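Local coordinates for aspartokinase (Clostridium acetobutylicum, PDB 3TVI), which probably catalyses the ATP-dependent phosphorylation of the beta-carboxyl group of L-aspartate, the entry step to lysine, threonine and methionine biosynthesis, at residues I4-F9 against V199-Y204; N32-I37 against S162-V167; K50-L55 against Y111-G116; Y56-H61 against D70-I75; A375-V380 against V424-A429. One frame throughout, in Å; residues are numbered along the deposited sequence.

Contact 1 (I4-F9 against V199-Y204)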
# COMPACT_ATOMS: atom_id res chain seq x y z
N ILE B 4 -9.02 10.58 43.19
CA ILE B 4 -8.53 9.21 43.38
C ILE B 4 -7.50 8.89 42.30
O ILE B 4 -7.86 8.53 41.17
CB ILE B 4 -9.68 8.18 43.29
CG1 ILE B 4 -10.70 8.39 44.40
CG2 ILE B 4 -9.14 6.76 43.35
CD1 ILE B 4 -11.56 9.62 44.21
N VAL B 5 -6.22 9.04 42.62
CA VAL B 5 -5.14 8.66 41.71
C VAL B 5 -4.71 7.25 42.04
O VAL B 5 -4.71 6.85 43.19
CB VAL B 5 -3.91 9.57 41.87
CG1 VAL B 5 -2.88 9.23 40.80
CG2 VAL B 5 -4.30 11.03 41.80
N VAL B 6 -4.31 6.51 41.02
CA VAL B 6 -3.85 5.14 41.16
C VAL B 6 -2.47 5.07 40.54
O VAL B 6 -2.27 5.56 39.42
CB VAL B 6 -4.75 4.20 40.35
CG1 VAL B 6 -4.15 2.80 40.25
CG2 VAL B 6 -6.14 4.17 40.95
N THR B 7 -1.52 4.46 41.24
CA THR B 7 -0.13 4.51 40.81
C THR B 7 0.40 3.13 40.49
O THR B 7 0.09 2.18 41.19
CB THR B 7 0.73 5.08 41.94
OG1 THR B 7 0.63 4.22 43.07
CG2 THR B 7 0.25 6.47 42.32
N LYS B 8 1.21 3.04 39.43
CA LYS B 8 1.99 1.83 39.18
C LYS B 8 3.45 2.17 39.12
O LYS B 8 3.81 3.21 38.58
CB LYS B 8 1.62 1.15 37.85
CG LYS B 8 2.85 0.44 37.25
CD LYS B 8 2.57 -0.55 36.14
CE LYS B 8 3.87 -1.24 35.72
NZ LYS B 8 4.93 -0.27 35.32
N PHE B 9 4.28 1.26 39.62
CA PHE B 9 5.73 1.40 39.57
C PHE B 9 6.36 0.18 38.93
O PHE B 9 6.01 -0.95 39.26
CB PHE B 9 6.25 1.60 40.97
CG PHE B 9 5.73 2.84 41.61
CD1 PHE B 9 6.44 4.02 41.53
CD2 PHE B 9 4.49 2.84 42.23
CE1 PHE B 9 5.95 5.18 42.09
CE2 PHE B 9 3.99 3.99 42.80
CZ PHE B 9 4.72 5.17 42.73
N VAL B 199 -12.08 1.13 40.03
CA VAL B 199 -12.29 2.11 41.09
C VAL B 199 -12.92 3.41 40.55
O VAL B 199 -13.31 4.28 41.33
CB VAL B 199 -10.96 2.46 41.76
CG1 VAL B 199 -10.01 3.11 40.76
CG2 VAL B 199 -11.19 3.36 42.96
N ASN B 200 -13.02 3.53 39.23
CA ASN B 200 -13.42 4.78 38.59
C ASN B 200 -12.47 5.90 39.02
O ASN B 200 -12.90 6.95 39.48
CB ASN B 200 -14.88 5.13 38.90
CG ASN B 200 -15.85 4.08 38.38
OD1 ASN B 200 -15.81 3.70 37.21
ND2 ASN B 200 -16.75 3.63 39.24
N ALA B 201 -11.18 5.65 38.86
CA ALA B 201 -10.15 6.61 39.25
C ALA B 201 -10.21 7.86 38.39
O ALA B 201 -10.84 7.87 37.32
CB ALA B 201 -8.77 5.98 39.14
N ASP B 202 -9.55 8.91 38.86
CA ASP B 202 -9.44 10.18 38.13
C ASP B 202 -8.18 10.28 37.28
O ASP B 202 -8.14 11.03 36.31
CB ASP B 202 -9.43 11.33 39.11
CG ASP B 202 -10.63 11.34 39.97
OD1 ASP B 202 -11.44 10.40 39.83
OD2 ASP B 202 -10.78 12.28 40.77
N LEU B 203 -7.15 9.56 37.70
CA LEU B 203 -5.86 9.57 37.05
C LEU B 203 -5.23 8.22 37.25
O LEU B 203 -5.44 7.58 38.27
CB LEU B 203 -4.97 10.65 37.67
CG LEU B 203 -3.55 10.83 37.12
CD1 LEU B 203 -3.57 11.22 35.65
CD2 LEU B 203 -2.82 11.89 37.93
N TYR B 204 -4.46 7.77 36.28
CA TYR B 204 -3.64 6.59 36.45
C TYR B 204 -2.21 7.04 36.15
O TYR B 204 -1.84 7.23 34.99
CB TYR B 204 -4.14 5.46 35.54
CG TYR B 204 -3.18 4.31 35.30
CD1 TYR B 204 -2.35 3.82 36.31
CD2 TYR B 204 -3.12 3.69 34.06
CE1 TYR B 204 -1.48 2.77 36.07
CE2 TYR B 204 -2.26 2.64 33.81
CZ TYR B 204 -1.45 2.18 34.82
OH TYR B 204 -0.60 1.13 34.56

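Contact 2 (N32-I37 against S162-V167)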
# COMPACT_ATOMS: atom_id res chain seq x y z
N ASN B 32 -3.73 11.73 47.54
CA ASN B 32 -4.66 11.15 46.57
C ASN B 32 -4.11 9.89 45.90
O ASN B 32 -4.83 9.20 45.17
CB ASN B 32 -5.04 12.18 45.51
CG ASN B 32 -5.88 13.31 46.07
OD1 ASN B 32 -6.35 14.16 45.31
ND2 ASN B 32 -6.07 13.35 47.39
N ARG B 33 -2.83 9.59 46.13
CA ARG B 33 -2.24 8.36 45.61
C ARG B 33 -2.65 7.20 46.50
O ARG B 33 -1.87 6.70 47.30
CB ARG B 33 -0.72 8.49 45.48
CG ARG B 33 -0.33 9.35 44.29
CD ARG B 33 1.11 9.81 44.31
NE ARG B 33 1.40 10.66 43.15
CZ ARG B 33 2.19 11.73 43.15
NH1 ARG B 33 2.81 12.16 44.25
NH2 ARG B 33 2.35 12.41 42.03
N LYS B 34 -3.90 6.77 46.32
CA LYS B 34 -4.52 5.77 47.18
C LYS B 34 -4.12 4.33 46.81
O LYS B 34 -3.89 3.51 47.70
CB LYS B 34 -6.04 5.96 47.14
CG LYS B 34 -6.49 7.31 47.69
CD LYS B 34 -8.00 7.40 47.93
CE LYS B 34 -8.35 7.70 49.40
NZ LYS B 34 -7.80 8.97 49.97
N TYR B 35 -4.01 4.02 45.52
CA TYR B 35 -3.79 2.63 45.09
C TYR B 35 -2.47 2.41 44.33
O TYR B 35 -2.11 3.19 43.46
CB TYR B 35 -5.01 2.16 44.29
CG TYR B 35 -6.24 2.40 45.10
CD1 TYR B 35 -6.41 1.77 46.33
CD2 TYR B 35 -7.21 3.31 44.70
CE1 TYR B 35 -7.52 2.02 47.12
CE2 TYR B 35 -8.33 3.56 45.48
CZ TYR B 35 -8.47 2.91 46.69
OH TYR B 35 -9.56 3.15 47.47
N ILE B 36 -1.76 1.35 44.70
CA ILE B 36 -0.38 1.13 44.28
C ILE B 36 -0.21 -0.25 43.64
O ILE B 36 -0.51 -1.27 44.27
CB ILE B 36 0.59 1.23 45.47
CG1 ILE B 36 0.54 2.63 46.10
CG2 ILE B 36 2.02 0.91 45.03
CD1 ILE B 36 -0.65 2.85 47.02
N ILE B 37 0.31 -0.28 42.42
CA ILE B 37 0.51 -1.53 41.71
C ILE B 37 1.99 -1.69 41.37
O ILE B 37 2.53 -0.89 40.61
CB ILE B 37 -0.31 -1.54 40.41
CG1 ILE B 37 -1.80 -1.55 40.73
CG2 ILE B 37 0.04 -2.76 39.58
CD1 ILE B 37 -2.33 -0.27 41.36
N SER B 162 -13.08 0.28 48.78
CA SER B 162 -13.45 0.30 50.19
C SER B 162 -12.24 0.42 51.13
O SER B 162 -12.43 0.46 52.35
CB SER B 162 -14.22 -0.97 50.54
OG SER B 162 -13.39 -2.11 50.42
N CYS B 163 -11.03 0.45 50.59
CA CYS B 163 -9.83 0.75 51.38
C CYS B 163 -9.42 2.19 51.14
O CYS B 163 -9.58 2.70 50.04
CB CYS B 163 -8.66 -0.16 50.99
SG CYS B 163 -8.83 -1.90 51.45
N ASN B 164 -8.88 2.81 52.18
CA ASN B 164 -8.30 4.15 52.10
C ASN B 164 -7.04 4.11 51.21
O ASN B 164 -6.92 4.84 50.24
CB ASN B 164 -7.97 4.65 53.51
CG ASN B 164 -7.62 6.13 53.55
OD1 ASN B 164 -7.43 6.78 52.51
ND2 ASN B 164 -7.54 6.68 54.76
N LYS B 165 -6.12 3.22 51.56
CA LYS B 165 -4.87 3.05 50.83
C LYS B 165 -4.64 1.55 50.67
O LYS B 165 -4.72 0.81 51.65
CB LYS B 165 -3.72 3.70 51.61
CG LYS B 165 -2.43 3.89 50.81
CD LYS B 165 -1.22 4.18 51.69
CE LYS B 165 -1.07 5.66 52.03
NZ LYS B 165 0.19 5.93 52.80
N ALA B 166 -4.38 1.09 49.45
CA ALA B 166 -4.25 -0.34 49.19
C ALA B 166 -3.19 -0.66 48.14
O ALA B 166 -3.15 -0.02 47.08
CB ALA B 166 -5.60 -0.90 48.76
N VAL B 167 -2.33 -1.64 48.44
CA VAL B 167 -1.40 -2.18 47.44
C VAL B 167 -2.06 -3.37 46.78
O VAL B 167 -2.74 -4.15 47.45
CB VAL B 167 -0.08 -2.70 48.05
CG1 VAL B 167 0.77 -3.36 46.97
CG2 VAL B 167 0.70 -1.58 48.73

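Contact 3 (K50-L55 against Y111-G116)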
# COMPACT_ATOMS: atom_id res chain seq x y z
N LYS B 50 17.49 -11.54 36.54
CA LYS B 50 16.16 -10.96 36.74
C LYS B 50 15.31 -11.93 37.55
O LYS B 50 15.27 -13.13 37.23
CB LYS B 50 15.51 -10.70 35.39
CG LYS B 50 14.13 -10.08 35.46
CD LYS B 50 13.49 -10.08 34.09
CE LYS B 50 12.12 -9.41 34.08
NZ LYS B 50 11.54 -9.36 32.70
N ILE B 51 14.63 -11.43 38.58
CA ILE B 51 13.88 -12.31 39.48
C ILE B 51 12.93 -13.24 38.73
O ILE B 51 13.09 -14.46 38.75
CB ILE B 51 13.06 -11.52 40.52
CG1 ILE B 51 13.98 -10.89 41.57
CG2 ILE B 51 12.04 -12.43 41.19
CD1 ILE B 51 14.75 -11.89 42.41
N THR B 52 11.94 -12.65 38.05
CA THR B 52 10.90 -13.43 37.39
C THR B 52 11.50 -14.58 36.59
O THR B 52 10.97 -15.69 36.62
CB THR B 52 10.03 -12.57 36.48
OG1 THR B 52 9.62 -11.41 37.20
CG2 THR B 52 8.81 -13.34 36.03
N ASP B 53 12.59 -14.33 35.89
CA ASP B 53 13.26 -15.39 35.15
C ASP B 53 13.73 -16.48 36.10
O ASP B 53 13.52 -17.67 35.84
CB ASP B 53 14.45 -14.85 34.35
CG ASP B 53 14.03 -14.08 33.11
OD1 ASP B 53 12.81 -13.96 32.83
OD2 ASP B 53 14.95 -13.60 32.41
N LEU B 54 14.37 -16.08 37.20
CA LEU B 54 14.88 -17.04 38.18
C LEU B 54 13.75 -17.84 38.81
O LEU B 54 13.89 -19.04 39.04
CB LEU B 54 15.72 -16.35 39.26
CG LEU B 54 17.23 -16.51 39.07
CD1 LEU B 54 17.65 -16.10 37.66
CD2 LEU B 54 18.01 -15.74 40.14
N LEU B 55 12.62 -17.18 39.06
CA LEU B 55 11.43 -17.90 39.49
C LEU B 55 11.09 -19.03 38.50
O LEU B 55 11.16 -20.20 38.86
CB LEU B 55 10.23 -16.96 39.71
CG LEU B 55 10.26 -16.18 41.04
CD1 LEU B 55 9.08 -15.24 41.17
CD2 LEU B 55 10.30 -17.13 42.21
N TYR B 111 1.89 -19.54 38.77
CA TYR B 111 2.08 -19.24 40.17
C TYR B 111 3.54 -18.84 40.43
O TYR B 111 3.83 -17.78 40.99
CB TYR B 111 1.73 -20.45 41.05
CG TYR B 111 2.05 -20.20 42.50
CD1 TYR B 111 3.26 -20.60 43.04
CD2 TYR B 111 1.17 -19.51 43.31
CE1 TYR B 111 3.58 -20.35 44.35
CE2 TYR B 111 1.47 -19.25 44.63
CZ TYR B 111 2.68 -19.68 45.15
OH TYR B 111 2.99 -19.43 46.47
N ALA B 112 4.46 -19.70 40.01
CA ALA B 112 5.88 -19.48 40.19
C ALA B 112 6.29 -18.04 39.84
O ALA B 112 6.74 -17.30 40.69
CB ALA B 112 6.68 -20.47 39.36
N ALA B 113 6.11 -17.67 38.57
CA ALA B 113 6.64 -16.41 38.05
C ALA B 113 5.91 -15.18 38.59
O ALA B 113 6.49 -14.08 38.65
CB ALA B 113 6.61 -16.41 36.53
N SER B 114 4.65 -15.35 39.00
CA SER B 114 3.86 -14.24 39.52
C SER B 114 4.29 -13.80 40.92
O SER B 114 3.86 -12.75 41.38
CB SER B 114 2.38 -14.59 39.53
OG SER B 114 2.17 -15.82 40.19
N ARG B 115 5.14 -14.58 41.59
CA ARG B 115 5.52 -14.28 42.97
C ARG B 115 6.49 -13.10 43.11
O ARG B 115 6.61 -12.52 44.19
CB ARG B 115 6.05 -15.54 43.68
CG ARG B 115 5.00 -16.27 44.49
CD ARG B 115 3.69 -16.48 43.73
NE ARG B 115 2.51 -16.10 44.51
CZ ARG B 115 1.36 -15.65 44.00
NH1 ARG B 115 1.20 -15.51 42.70
NH2 ARG B 115 0.36 -15.33 44.81
N GLY B 116 7.16 -12.73 42.03
CA GLY B 116 7.96 -11.51 42.05
C GLY B 116 7.13 -10.28 42.40
O GLY B 116 7.57 -9.42 43.16

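Contact 4 (Y56-H61 against D70-I75)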
# COMPACT_ATOMS: atom_id res chain seq x y z
N TYR B 56 10.80 -18.68 37.24
CA TYR B 56 10.56 -19.69 36.21
C TYR B 56 11.55 -20.83 36.32
O TYR B 56 11.18 -22.00 36.21
CB TYR B 56 10.68 -19.10 34.80
CG TYR B 56 9.46 -18.37 34.29
CD1 TYR B 56 8.22 -18.98 34.23
CD2 TYR B 56 9.57 -17.06 33.84
CE1 TYR B 56 7.11 -18.31 33.75
CE2 TYR B 56 8.47 -16.37 33.36
CZ TYR B 56 7.24 -17.00 33.31
OH TYR B 56 6.14 -16.30 32.83
N LEU B 57 12.83 -20.49 36.51
CA LEU B 57 13.86 -21.51 36.55
C LEU B 57 13.65 -22.49 37.71
O LEU B 57 13.89 -23.69 37.56
CB LEU B 57 15.26 -20.89 36.61
CG LEU B 57 16.41 -21.88 36.70
CD1 LEU B 57 16.28 -22.96 35.65
CD2 LEU B 57 17.75 -21.17 36.57
N CYS B 58 13.18 -22.00 38.86
CA CYS B 58 12.84 -22.90 39.95
C CYS B 58 11.81 -23.92 39.47
O CYS B 58 12.02 -25.14 39.61
CB CYS B 58 12.29 -22.14 41.16
SG CYS B 58 13.42 -20.87 41.76
N ASN B 59 10.73 -23.42 38.88
CA ASN B 59 9.68 -24.27 38.30
C ASN B 59 10.28 -25.32 37.36
O ASN B 59 9.80 -26.46 37.31
CB ASN B 59 8.66 -23.40 37.55
CG ASN B 59 7.57 -24.22 36.89
OD1 ASN B 59 6.83 -24.93 37.57
ND2 ASN B 59 7.45 -24.11 35.57
N ALA B 60 11.33 -24.94 36.64
CA ALA B 60 12.03 -25.88 35.78
C ALA B 60 12.67 -27.00 36.59
O ALA B 60 12.65 -28.17 36.17
CB ALA B 60 13.07 -25.16 34.93
N HIS B 61 13.25 -26.67 37.74
CA HIS B 61 13.79 -27.71 38.61
C HIS B 61 12.71 -28.65 39.04
O HIS B 61 12.90 -29.87 39.03
CB HIS B 61 14.49 -27.12 39.82
CG HIS B 61 15.79 -26.46 39.50
ND1 HIS B 61 15.86 -25.27 38.88
CD2 HIS B 61 17.11 -26.85 39.74
CE1 HIS B 61 17.14 -24.92 38.73
NE2 HIS B 61 17.91 -25.89 39.25
N ASP B 70 19.92 -23.67 45.58
CA ASP B 70 20.92 -22.70 45.11
C ASP B 70 20.27 -21.48 44.45
O ASP B 70 20.73 -20.36 44.66
CB ASP B 70 21.91 -23.37 44.14
CG ASP B 70 21.28 -23.67 42.77
OD1 ASP B 70 20.33 -24.48 42.71
OD2 ASP B 70 21.75 -23.10 41.75
N VAL B 71 19.21 -21.70 43.68
CA VAL B 71 18.50 -20.62 42.97
C VAL B 71 17.72 -19.75 43.94
O VAL B 71 17.85 -18.53 43.94
CB VAL B 71 17.51 -21.18 41.92
CG1 VAL B 71 16.70 -20.06 41.29
CG2 VAL B 71 18.25 -21.95 40.84
N PHE B 72 16.91 -20.38 44.77
CA PHE B 72 16.06 -19.65 45.70
C PHE B 72 16.85 -18.86 46.75
O PHE B 72 16.29 -17.93 47.35
CB PHE B 72 15.09 -20.61 46.40
CG PHE B 72 13.83 -19.95 46.86
CD1 PHE B 72 12.82 -19.64 45.95
CD2 PHE B 72 13.65 -19.63 48.19
CE1 PHE B 72 11.66 -19.03 46.37
CE2 PHE B 72 12.48 -19.02 48.61
CZ PHE B 72 11.48 -18.72 47.70
N LYS B 73 18.12 -19.22 46.97
CA LYS B 73 18.99 -18.39 47.81
C LYS B 73 18.95 -16.97 47.28
O LYS B 73 18.59 -16.04 47.99
CB LYS B 73 20.43 -18.90 47.77
CG LYS B 73 20.68 -20.13 48.62
CD LYS B 73 21.38 -19.82 49.94
CE LYS B 73 22.88 -19.62 49.76
NZ LYS B 73 23.63 -19.73 51.05
N LEU B 74 19.28 -16.83 46.00
CA LEU B 74 19.42 -15.53 45.38
C LEU B 74 18.13 -14.73 45.46
O LEU B 74 18.17 -13.51 45.63
CB LEU B 74 19.86 -15.68 43.92
CG LEU B 74 21.25 -16.29 43.74
CD1 LEU B 74 21.56 -16.53 42.27
CD2 LEU B 74 22.30 -15.39 44.38
N ILE B 75 17.00 -15.41 45.35
CA ILE B 75 15.72 -14.72 45.43
C ILE B 75 15.55 -14.18 46.84
O ILE B 75 15.35 -12.98 47.03
CB ILE B 75 14.54 -15.62 45.08
CG1 ILE B 75 14.57 -15.96 43.59
CG2 ILE B 75 13.24 -14.92 45.42
CD1 ILE B 75 13.55 -16.98 43.15

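Contact 5 (A375-V380 against V424-A429)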
# COMPACT_ATOMS: atom_id res chain seq x y z
N ALA B 375 14.39 4.22 4.69
CA ALA B 375 13.91 4.37 6.06
C ALA B 375 12.58 5.12 6.04
O ALA B 375 12.29 5.87 5.10
CB ALA B 375 14.94 5.11 6.91
N LEU B 376 11.77 4.91 7.08
CA LEU B 376 10.45 5.51 7.17
C LEU B 376 10.43 6.54 8.27
O LEU B 376 10.96 6.29 9.35
CB LEU B 376 9.38 4.45 7.44
CG LEU B 376 9.21 3.43 6.33
CD1 LEU B 376 8.13 2.44 6.71
CD2 LEU B 376 8.88 4.09 5.00
N VAL B 377 9.84 7.69 7.98
CA VAL B 377 9.65 8.74 8.98
C VAL B 377 8.16 9.03 9.10
O VAL B 377 7.51 9.42 8.12
CB VAL B 377 10.43 10.02 8.61
CG1 VAL B 377 10.30 11.06 9.71
CG2 VAL B 377 11.89 9.68 8.37
N ALA B 378 7.62 8.81 10.29
CA ALA B 378 6.22 9.05 10.55
C ALA B 378 6.12 10.31 11.37
O ALA B 378 6.72 10.42 12.44
CB ALA B 378 5.62 7.89 11.32
N THR B 379 5.36 11.27 10.86
CA THR B 379 5.14 12.51 11.59
C THR B 379 3.65 12.57 11.91
O THR B 379 2.81 12.44 11.03
CB THR B 379 5.71 13.73 10.84
OG1 THR B 379 4.84 14.85 11.01
CG2 THR B 379 5.92 13.43 9.35
N VAL B 380 3.33 12.73 13.20
CA VAL B 380 2.01 12.41 13.73
C VAL B 380 1.43 13.60 14.49
O VAL B 380 2.15 14.35 15.15
CB VAL B 380 2.10 11.20 14.69
CG1 VAL B 380 0.73 10.80 15.21
CG2 VAL B 380 2.71 10.02 13.97
N VAL B 424 20.64 6.72 4.66
CA VAL B 424 21.65 7.73 4.99
C VAL B 424 21.00 9.04 5.48
O VAL B 424 21.49 9.67 6.42
CB VAL B 424 22.59 8.02 3.80
CG1 VAL B 424 21.83 8.61 2.62
CG2 VAL B 424 23.72 8.95 4.23
N ASP B 425 19.90 9.43 4.84
CA ASP B 425 19.22 10.71 5.13
C ASP B 425 18.23 10.67 6.32
O ASP B 425 17.70 11.71 6.72
CB ASP B 425 18.50 11.21 3.87
CG ASP B 425 19.46 11.71 2.80
OD1 ASP B 425 20.68 11.83 3.07
OD2 ASP B 425 19.00 12.02 1.67
N PHE B 426 18.00 9.49 6.89
CA PHE B 426 17.04 9.33 7.97
C PHE B 426 17.18 10.41 9.04
O PHE B 426 16.26 11.19 9.27
CB PHE B 426 17.18 7.94 8.59
CG PHE B 426 16.33 7.70 9.80
CD1 PHE B 426 15.01 7.31 9.66
CD2 PHE B 426 16.85 7.84 11.08
CE1 PHE B 426 14.21 7.07 10.77
CE2 PHE B 426 16.06 7.61 12.19
CZ PHE B 426 14.74 7.22 12.04
N GLU B 427 18.34 10.48 9.68
CA GLU B 427 18.56 11.41 10.78
C GLU B 427 18.47 12.87 10.32
O GLU B 427 18.11 13.74 11.10
CB GLU B 427 19.91 11.16 11.46
N LYS B 428 18.79 13.11 9.06
CA LYS B 428 18.73 14.46 8.49
C LYS B 428 17.28 14.91 8.34
O LYS B 428 16.91 16.03 8.70
CB LYS B 428 19.44 14.49 7.13
CG LYS B 428 19.99 15.84 6.70
CD LYS B 428 20.87 15.66 5.46
CE LYS B 428 21.41 16.98 4.92
NZ LYS B 428 21.80 16.89 3.49
N ALA B 429 16.46 14.01 7.80
CA ALA B 429 15.04 14.27 7.61
C ALA B 429 14.37 14.60 8.94
O ALA B 429 13.82 15.69 9.11
CB ALA B 429 14.39 13.05 6.98

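Contact 1 (I4-F9 against V199-Y204)
Ile4 meets Asp202 and Val199 at once. Its carbonyl O takes the Asp202 N-H at 2.9 Å (N-H...O 164°), while its own N reaches Asp202 OD2 only weakly, at 3.4 Å. The Ile4 CG2 branch, anti to the backbone N, crosses Val199 and touches its CG2 at 4.0 Å. Asn200, with positive phi, ends helix 187-199 in a Schellman motif, and the chain then turns to run parallel to 4-9. Val5 pairs with Leu203, and the two side chains run alongside each other, CG1 of Val5 3.9 Å from CD2 of Leu203. At Val6 the backbone N donates to Leu203 O at 3.2 Å, a somewhat bent bond (151°). On the other face of the sheet, CG2 of Val6 packs on Ala201 CB at 3.7 Å and also on Val199 CG1; the two valines point contrary ways as they pass. The Val6 O lies at the edge of the Tyr204 ring, near its plane, and also receives a CA-H...O contact from Tyr204. Lys8 brings its CB to that ring's edge and passes CD by Tyr204 OH (3.9 Å), after which its chain leads away to a salt bridge with Asp189. Lys8 and Phe9 are predicted to bind ATP, so this pairing of strands leads straight into the probable nucleotide site. Strand 5-9 is flanked by 203-208 and 33-38; helix 187-199 packs against Val6 and Tyr204, and helix 17-28 receives Thr7 and Phe9.

Contact 2 (N32-I37 against S162-V167)
Tyr35 reaches across to the loop ahead of Ala166, and its hydroxyl donates to the Cys163 carbonyl O at 2.6 Å. The approach is nearly in line with that C=O, at 163°. CG of Tyr35 sits beside its own backbone N (chi1 -53°), which sends the ring back along the strand toward its start, so that Ala166 comes to its edge, CB 3.7 Å from CD1. One ring face is roofed from within the same strand, by Lys34 CB above its centre. With one edge, one face and the hydroxyl engaged, the phenol has little scope to rotate. Lys34 itself crosses Asn164 at a slant. Its methylenes follow the Asn164 carbonyl, CE standing 3.3 Å from that O, and bends at the third and fourth torsions carry NZ to Asn164 OD1, a weak hydrogen bond at 3.4 Å. Two backbone bonds set the parallel register: Ala166 N to Lys34 O at 3.0 Å, and Ile36 N to Ala166 O at 3.1 Å, the second lying in the carbonyl plane. The face opposite Tyr35 and Ala166 carries Ile36 and Val167. There CG1 of Val167 rests 3.6 Å from Ile36 O, and both side chains also touch Leu124 of helix 109-127. Strand 33-38 bonds on its other side to strand 5-9, through Val5 and Thr7. Parallel strands brought together from distant parts of the chain, with helices packed on them, are what the amino acid kinase fold is built of, an alpha/beta domain with a largely parallel central sheet.

Contact 3 (K50-L55 against Y111-G116)
Leu55 is the side chain that reaches deepest between the two helices. Its CD1 settles on the backbone of 111-116, 3.2 Å from Ala112 O and 3.3 Å from Gly116 N, with CB of Arg115 at 3.9 Å. CB and CG of Leu55 follow the same carbonyl of Ala112. One turn back, chi1 of -49° keeps Thr52 OG1 near its own amide and turns CG2 onto Ala113, where it meets CB at 3.8 Å. Ile51 closes the row with CG2 4.3 Å from the bare CA of Gly116. No hydrogen bond crosses the interface; much of it is methyl groups against backbone. The helix segments run nearly antiparallel, at 156°, and their axes come within 7.8 Å, a close approach that Ala112, Ala113 and Gly116 permit. This helix pair belongs to the amino acid kinase domain, and it sets Thr52 beside Glu117, both predicted substrate-binding residues. Behind the interface, Arg115 sends its guanidinium away from Leu55 to donate through NH1 to Ser114 OG at 2.7 Å, with the acceptor in the guanidinium plane. Tyr111 CE2 lies over one face of that group, off its centre, while Arg115 CD sits over the ring of Tyr111 near its rim. Arg115 makes cation-pi contacts with Tyr118 and Tyr172. Further out, Ile75 of helix 69-85 packs against Leu55, Ile103 of helix 92-104 meets Ala112, and Tyr79 OH bonds to Gly116 O.

Contact 4 (Y56-H61 against D70-I75)
Val71 is the bump that fits the hollow between Leu57, Cys58 and His61. Its two methyls divide the work: chi1 of 174° turns CG1 away from its own amide to meet Cys58 SG at 3.4 Å, whereas CG2 meets His61 CE1 at 3.8 Å and Leu57 CD2 at 4.4 Å. The carbonyl O of Leu54, a turn earlier, borders the hollow on the CG1 side. The fit works in the other direction too. Cys58 SG sits in a shallow dip made by Val71, the CD1 of Ile75 at 4.1 Å and the edge of the Phe72 ring. The helix segments are nearly antiparallel, 158°, with axes 10.0 Å apart, and successive helices of the chain thus form a hairpin. Phe68, from the connecting loop, also packs on Cys58 and His61. The imidazole is held by its own helix: ND1 donates to Leu57 O at 2.8 Å, with the acceptor in the ring plane but the donor well above the carbonyl plane. NE2 then looks toward Asp70 OD1, 4.5 Å away and not in contact, a nearby carboxylate that might favour a protonated ring; the cohesion across the pair comes from sulfur and hydrocarbon.

Contact 5 (A375-V380 against V424-A429)
Phe426 lays its side chain against Ala375, Leu376 and Val377, one atom after another. CB starts 4.0 Å from Ala375 CB. CG, swung to the far side of CB from the main-chain nitrogen (chi1 175°), stands 4.1 Å from the same methyl, so the ring leaves the helix in the direction of the strand. CD1 is 3.5 Å from Ala375 CB and 4.1 Å from CG2 of Val377, whose side chain runs at a slant to the phenylalanine. Farther along, CE1 approaches Leu376 O at 3.6 Å, and the carbonyl oxygen lies at the ring's edge, close to its plane. Ile220, from a loop of the kinase domain, packs on the same side chain. A turn later in the helix, Ala429 CB adds a looser touch to Val377 CG2 at 4.4 Å. The interface is wholly apolar apart from that one carbonyl, and no hydrogen bond crosses it. In the strand, Ala375 and Val377 turn to the helix while Leu376 turns away. Helix packed on antiparallel sheet is the layout of an ACT domain, the regulatory unit of this lysine-bound enzyme. Strand 367-380 runs between 291-304 and 416-422; helix 426-437 continues along it, bringing Val430 and Ile433 to Val377, with helix 390-400 alongside touching Ala429 through Leu398.

How the contacts relate
From the N terminus, strand 5-9 opens the widest loop, closed by contact 1 when the chain returns at 199-204. Inside it contact 2 opens at 32-37 and closes at 162-167; inside that, contact 3 joins 50-55 to 111-116, and innermost is the short hairpin of contact 4. The four therefore nest without crossing, all in the kinase domain. Contacts 1 and 2 meet through backbone bonds of Thr7 to Tyr35 and Ile37 in one sheet. Contacts 3 and 4 share helix 51-63 and touch where Ala113 meets Tyr56, forming a helical cluster whose helix 109-127 also reaches the sheet. Contact 5 follows in series, within the ACT region, its centre about 36 Å from that of contact 1.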